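Local coordinates for protein transferrin (Manduca sexta, PDB 6WB6) that binds a single ferric ion together with a carbonate anion and transports iron in this insect, at residues Lys292-Ala297 with His319-Asn324; Arg376-Ile381 with Leu605-Met610. All coordinates share one frame; numbering follows the deposited sequence.

Contact 1: residues Lys292-Ala297 with His319-Asn324; sequences KVKQLA and HHVADN
In the N-terminal transferrin-like half, helix 286-300 packs on the outermost strand, 320-327, of a four-stranded antiparallel sheet, where Val-321 points at the helix and meets Lys-294 and Ala-297. Helix segment 292-297 and strand 320-324 run nearly antiparallel, at 165°, with their axes 8.3 Å apart at closest approach. The two methyls of Val-321 divide the work. CG1, placed anti to the backbone N (chi1 -177°), meets the aliphatic part of the lysine, 3.5 Å from Lys-294 CG. Val-321 CG2 reaches Ala-297 CB at 3.6 Å, while Val-293 CG1 stands farther off, 4.4 Å from Val-321 CG2. On the neighbouring strand 72-79, Tyr-78 touches Val-293 and Gln-76 touches Val-321. A classic beta bulge sets His-319 and His-320 opposite Arg-79. The lysine chain bends at chi3 and chi4, which brings Lys-294 NZ to 3.7 Å from Val-321 O, too long to count as a bond, and leaves it 5.9 Å from Asp-323 OD2. Asp-323 OD1 accepts a hydrogen bond from Gln-76 NE2. Ala-297 CB also rests 3.8 Å from the carbonyl O of His-319.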
# COMPACT_ATOMS: atom_id res chain seq x y z
N LYS A 292 -12.64 -28.99 15.35
CA LYS A 292 -12.74 -27.75 16.11
C LYS A 292 -12.95 -26.54 15.20
O LYS A 292 -13.84 -25.72 15.44
CB LYS A 292 -11.48 -27.56 16.95
CG LYS A 292 -11.50 -26.29 17.75
CD LYS A 292 -12.33 -26.41 19.00
CE LYS A 292 -12.31 -25.09 19.73
NZ LYS A 292 -13.18 -25.08 20.90
N VAL A 293 -12.10 -26.39 14.19
CA VAL A 293 -12.25 -25.26 13.27
C VAL A 293 -13.62 -25.30 12.59
O VAL A 293 -14.32 -24.28 12.51
CB VAL A 293 -11.10 -25.25 12.25
CG1 VAL A 293 -11.29 -24.11 11.26
CG2 VAL A 293 -9.79 -25.09 12.99
N LYS A 294 -14.02 -26.47 12.09
CA LYS A 294 -15.34 -26.59 11.48
C LYS A 294 -16.43 -26.12 12.42
O LYS A 294 -17.40 -25.49 11.98
CB LYS A 294 -15.59 -28.05 11.04
CG LYS A 294 -14.81 -28.49 9.81
CD LYS A 294 -15.03 -29.97 9.44
CE LYS A 294 -16.53 -30.36 9.35
NZ LYS A 294 -17.35 -29.57 8.38
N GLN A 295 -16.30 -26.41 13.72
CA GLN A 295 -17.35 -26.04 14.66
C GLN A 295 -17.37 -24.54 14.92
O GLN A 295 -18.44 -23.93 15.00
CB GLN A 295 -17.17 -26.81 15.98
CG GLN A 295 -17.77 -28.18 15.90
CD GLN A 295 -17.30 -29.09 17.00
OE1 GLN A 295 -16.78 -28.63 18.03
NE2 GLN A 295 -17.48 -30.39 16.80
N LEU A 296 -16.19 -23.92 15.06
CA LEU A 296 -16.11 -22.48 15.19
C LEU A 296 -16.67 -21.79 13.95
O LEU A 296 -17.35 -20.76 14.05
CB LEU A 296 -14.65 -22.04 15.41
CG LEU A 296 -14.03 -22.46 16.75
CD1 LEU A 296 -12.48 -22.29 16.75
CD2 LEU A 296 -14.66 -21.64 17.85
N ALA A 297 -16.37 -22.34 12.76
CA ALA A 297 -16.89 -21.77 11.52
C ALA A 297 -18.41 -21.79 11.52
O ALA A 297 -19.07 -20.79 11.21
CB ALA A 297 -16.36 -22.53 10.31
N HIS A 319 -16.85 -19.74 4.20
CA HIS A 319 -16.63 -20.36 5.50
C HIS A 319 -17.08 -21.81 5.56
O HIS A 319 -17.32 -22.31 6.66
CB HIS A 319 -17.32 -19.59 6.63
CG HIS A 319 -18.81 -19.52 6.49
ND1 HIS A 319 -19.45 -18.42 5.97
CD2 HIS A 319 -19.77 -20.41 6.82
CE1 HIS A 319 -20.76 -18.63 5.98
NE2 HIS A 319 -20.98 -19.83 6.49
N HIS A 320 -17.17 -22.50 4.43
CA HIS A 320 -17.35 -23.94 4.44
C HIS A 320 -15.98 -24.58 4.59
O HIS A 320 -15.16 -24.56 3.67
CB HIS A 320 -18.04 -24.44 3.17
CG HIS A 320 -18.29 -25.92 3.18
ND1 HIS A 320 -19.44 -26.48 3.70
CD2 HIS A 320 -17.51 -26.95 2.78
CE1 HIS A 320 -19.36 -27.79 3.61
NE2 HIS A 320 -18.21 -28.11 3.04
N VAL A 321 -15.72 -25.13 5.76
CA VAL A 321 -14.44 -25.76 6.02
C VAL A 321 -14.49 -27.16 5.41
O VAL A 321 -15.38 -27.94 5.71
CB VAL A 321 -14.15 -25.80 7.52
CG1 VAL A 321 -12.78 -26.40 7.83
CG2 VAL A 321 -14.26 -24.39 8.07
N ALA A 322 -13.56 -27.44 4.50
CA ALA A 322 -13.44 -28.74 3.86
C ALA A 322 -12.09 -29.35 4.19
O ALA A 322 -11.05 -28.69 4.01
CB ALA A 322 -13.60 -28.62 2.35
N ASP A 323 -12.09 -30.60 4.65
CA ASP A 323 -10.82 -31.31 4.86
C ASP A 323 -10.34 -31.80 3.51
O ASP A 323 -11.13 -32.35 2.72
CB ASP A 323 -10.94 -32.50 5.82
CG ASP A 323 -11.54 -32.13 7.17
OD1 ASP A 323 -11.09 -31.15 7.81
OD2 ASP A 323 -12.47 -32.86 7.60
N ASN A 324 -9.06 -31.61 3.23
CA ASN A 324 -8.47 -32.06 1.99
C ASN A 324 -7.52 -33.20 2.28
O ASN A 324 -7.30 -33.59 3.43
CB ASN A 324 -7.74 -30.91 1.29
CG ASN A 324 -7.01 -30.00 2.27
OD1 ASN A 324 -7.58 -29.60 3.27
ND2 ASN A 324 -5.75 -29.68 1.97

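Contact 2: residues Arg376-Ile381 with Leu605-Met610; sequences RDIRPI and LSLAQM
Ile-378 points its CD1 methyl at helix 597-611 and supplies most of the apolar contact. That one carbon touches three helix side chains. Met-610 CE lies 3.6 Å from Ile-378 CD1. Ser-606 CB and Leu-607 CD2 are each 3.8 Å from Ile-378 CD1. The extended outer half of the isoleucine (chi2 180°) carries CD1 this far, while its other branch, CG2, lies against Ser-606 CB. Leu-607 and Met-610 also reach helix 360-375, through Ala-373 and Phe-372 among others. The sulfur contact is separate: Met-610 SD sits 3.7 Å from Arg-376 CB, and the two side chains cross at about a right angle, the thioether lying against the aliphatic start of the arginine. The loop that presents these groups ends helix 360-375 in a Schellman motif, with Asp-377 at positive phi as the C-prime residue and a cis peptide bond before Pro-380. Polar bonds hold the loop itself. Arg-379 NH1 donates to Ile-378 O at 3.0 Å; the oxygen lies in the guanidinium plane, the nitrogen well above the carbonyl plane, and NH1 bonds Phe-374 O as well. Ser-606 OG turns back to His-602 O in its own helix. Past its aliphatic part, Arg-376 ends in NH2, which forms salt bridges to Asp-60 and to Asp-57, a predicted iron-binding residue, whereas the protein ligands seen on the ferric ion are Tyr-90 and Tyr-204.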
# COMPACT_ATOMS: atom_id res chain seq x y z
N ARG A 376 2.47 -11.00 -3.45
CA ARG A 376 1.24 -10.26 -3.67
C ARG A 376 1.23 -9.53 -5.02
O ARG A 376 0.50 -8.55 -5.18
CB ARG A 376 1.02 -9.27 -2.54
CG ARG A 376 0.72 -9.93 -1.19
CD ARG A 376 -0.73 -10.39 -1.10
NE ARG A 376 -0.92 -11.34 -0.00
CZ ARG A 376 -2.10 -11.74 0.46
NH1 ARG A 376 -3.22 -11.26 -0.07
NH2 ARG A 376 -2.16 -12.60 1.46
N ASP A 377 2.06 -9.98 -5.96
CA ASP A 377 2.05 -9.54 -7.35
C ASP A 377 2.45 -8.07 -7.51
O ASP A 377 2.07 -7.43 -8.50
CB ASP A 377 0.69 -9.77 -8.01
CG ASP A 377 0.82 -9.82 -9.54
OD1 ASP A 377 1.62 -10.64 -10.02
OD2 ASP A 377 0.19 -9.01 -10.24
N ILE A 378 3.23 -7.54 -6.58
CA ILE A 378 3.75 -6.17 -6.69
C ILE A 378 5.12 -6.27 -7.33
O ILE A 378 5.93 -7.12 -6.94
CB ILE A 378 3.82 -5.49 -5.33
CG1 ILE A 378 2.42 -5.40 -4.73
CG2 ILE A 378 4.47 -4.10 -5.42
CD1 ILE A 378 2.42 -4.72 -3.36
N ARG A 379 5.35 -5.45 -8.36
CA ARG A 379 6.55 -5.50 -9.21
C ARG A 379 6.90 -4.05 -9.54
O ARG A 379 6.00 -3.27 -9.92
CB ARG A 379 6.33 -6.29 -10.50
CG ARG A 379 5.91 -7.73 -10.29
CD ARG A 379 7.05 -8.58 -9.80
NE ARG A 379 6.69 -9.99 -9.82
CZ ARG A 379 5.96 -10.61 -8.88
NH1 ARG A 379 5.51 -9.93 -7.83
NH2 ARG A 379 5.69 -11.91 -9.01
N PRO A 380 8.17 -3.66 -9.43
CA PRO A 380 9.43 -4.38 -9.23
C PRO A 380 9.63 -5.12 -7.90
O PRO A 380 9.11 -4.76 -6.84
CB PRO A 380 10.48 -3.26 -9.33
CG PRO A 380 9.74 -2.01 -9.01
CD PRO A 380 8.38 -2.21 -9.58
N ILE A 381 10.40 -6.20 -8.02
CA ILE A 381 10.84 -6.95 -6.86
C ILE A 381 11.65 -6.03 -5.98
O ILE A 381 12.51 -5.27 -6.46
CB ILE A 381 11.68 -8.16 -7.30
CG1 ILE A 381 10.80 -9.15 -8.06
CG2 ILE A 381 12.35 -8.85 -6.11
CD1 ILE A 381 11.57 -9.97 -9.07
N LEU A 605 4.48 2.28 -2.84
CA LEU A 605 3.14 2.85 -2.74
C LEU A 605 2.07 1.78 -2.97
O LEU A 605 0.94 1.93 -2.49
CB LEU A 605 2.91 3.99 -3.74
CG LEU A 605 3.81 5.22 -3.85
CD1 LEU A 605 3.04 6.31 -4.61
CD2 LEU A 605 4.30 5.77 -2.52
N SER A 606 2.41 0.73 -3.70
CA SER A 606 1.47 -0.39 -3.81
C SER A 606 1.39 -1.14 -2.49
O SER A 606 0.32 -1.60 -2.10
CB SER A 606 1.88 -1.35 -4.92
OG SER A 606 1.90 -0.72 -6.20
N LEU A 607 2.52 -1.28 -1.80
CA LEU A 607 2.50 -1.84 -0.45
C LEU A 607 1.64 -1.00 0.47
O LEU A 607 0.75 -1.53 1.14
CB LEU A 607 3.92 -1.93 0.11
CG LEU A 607 4.68 -3.14 -0.40
CD1 LEU A 607 6.17 -3.08 0.01
CD2 LEU A 607 3.99 -4.39 0.13
N ALA A 608 1.92 0.29 0.54
CA ALA A 608 1.22 1.15 1.49
C ALA A 608 -0.27 1.09 1.26
O ALA A 608 -1.06 1.11 2.21
CB ALA A 608 1.72 2.59 1.35
N GLN A 609 -0.69 1.00 0.01
CA GLN A 609 -2.12 1.05 -0.24
C GLN A 609 -2.77 -0.32 -0.04
O GLN A 609 -3.85 -0.43 0.53
CB GLN A 609 -2.37 1.64 -1.62
CG GLN A 609 -2.58 0.68 -2.73
CD GLN A 609 -2.94 1.43 -4.02
OE1 GLN A 609 -3.12 2.66 -4.01
NE2 GLN A 609 -3.04 0.69 -5.13
N MET A 610 -2.07 -1.39 -0.42
CA MET A 610 -2.55 -2.74 -0.13
C MET A 610 -2.65 -3.00 1.37
O MET A 610 -3.53 -3.75 1.81
CB MET A 610 -1.61 -3.75 -0.78
CG MET A 610 -2.02 -5.19 -0.54
SD MET A 610 -0.87 -6.35 -1.30
CE MET A 610 0.58 -5.81 -0.46

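How the contacts relate
Contact 1 belongs to the first transferrin-like range and contact 2 to the second, and the chain completes 292-297 with 319-324 before it begins 376-381 with 605-610. Their centres are 31 Å apart and their nearest atoms about 17 Å, with no touch between them. Contact 1 lies toward the periphery, about 31 Å from the centre of the chain, and away from the annotated sites; contact 2 is only about 6 Å from that centre. Contact 2 is the nearer to the iron, with the side chain of Arg-376 about 12 Å from the bound ferric ion and about 11 Å from that of Tyr-90, an iron ligand.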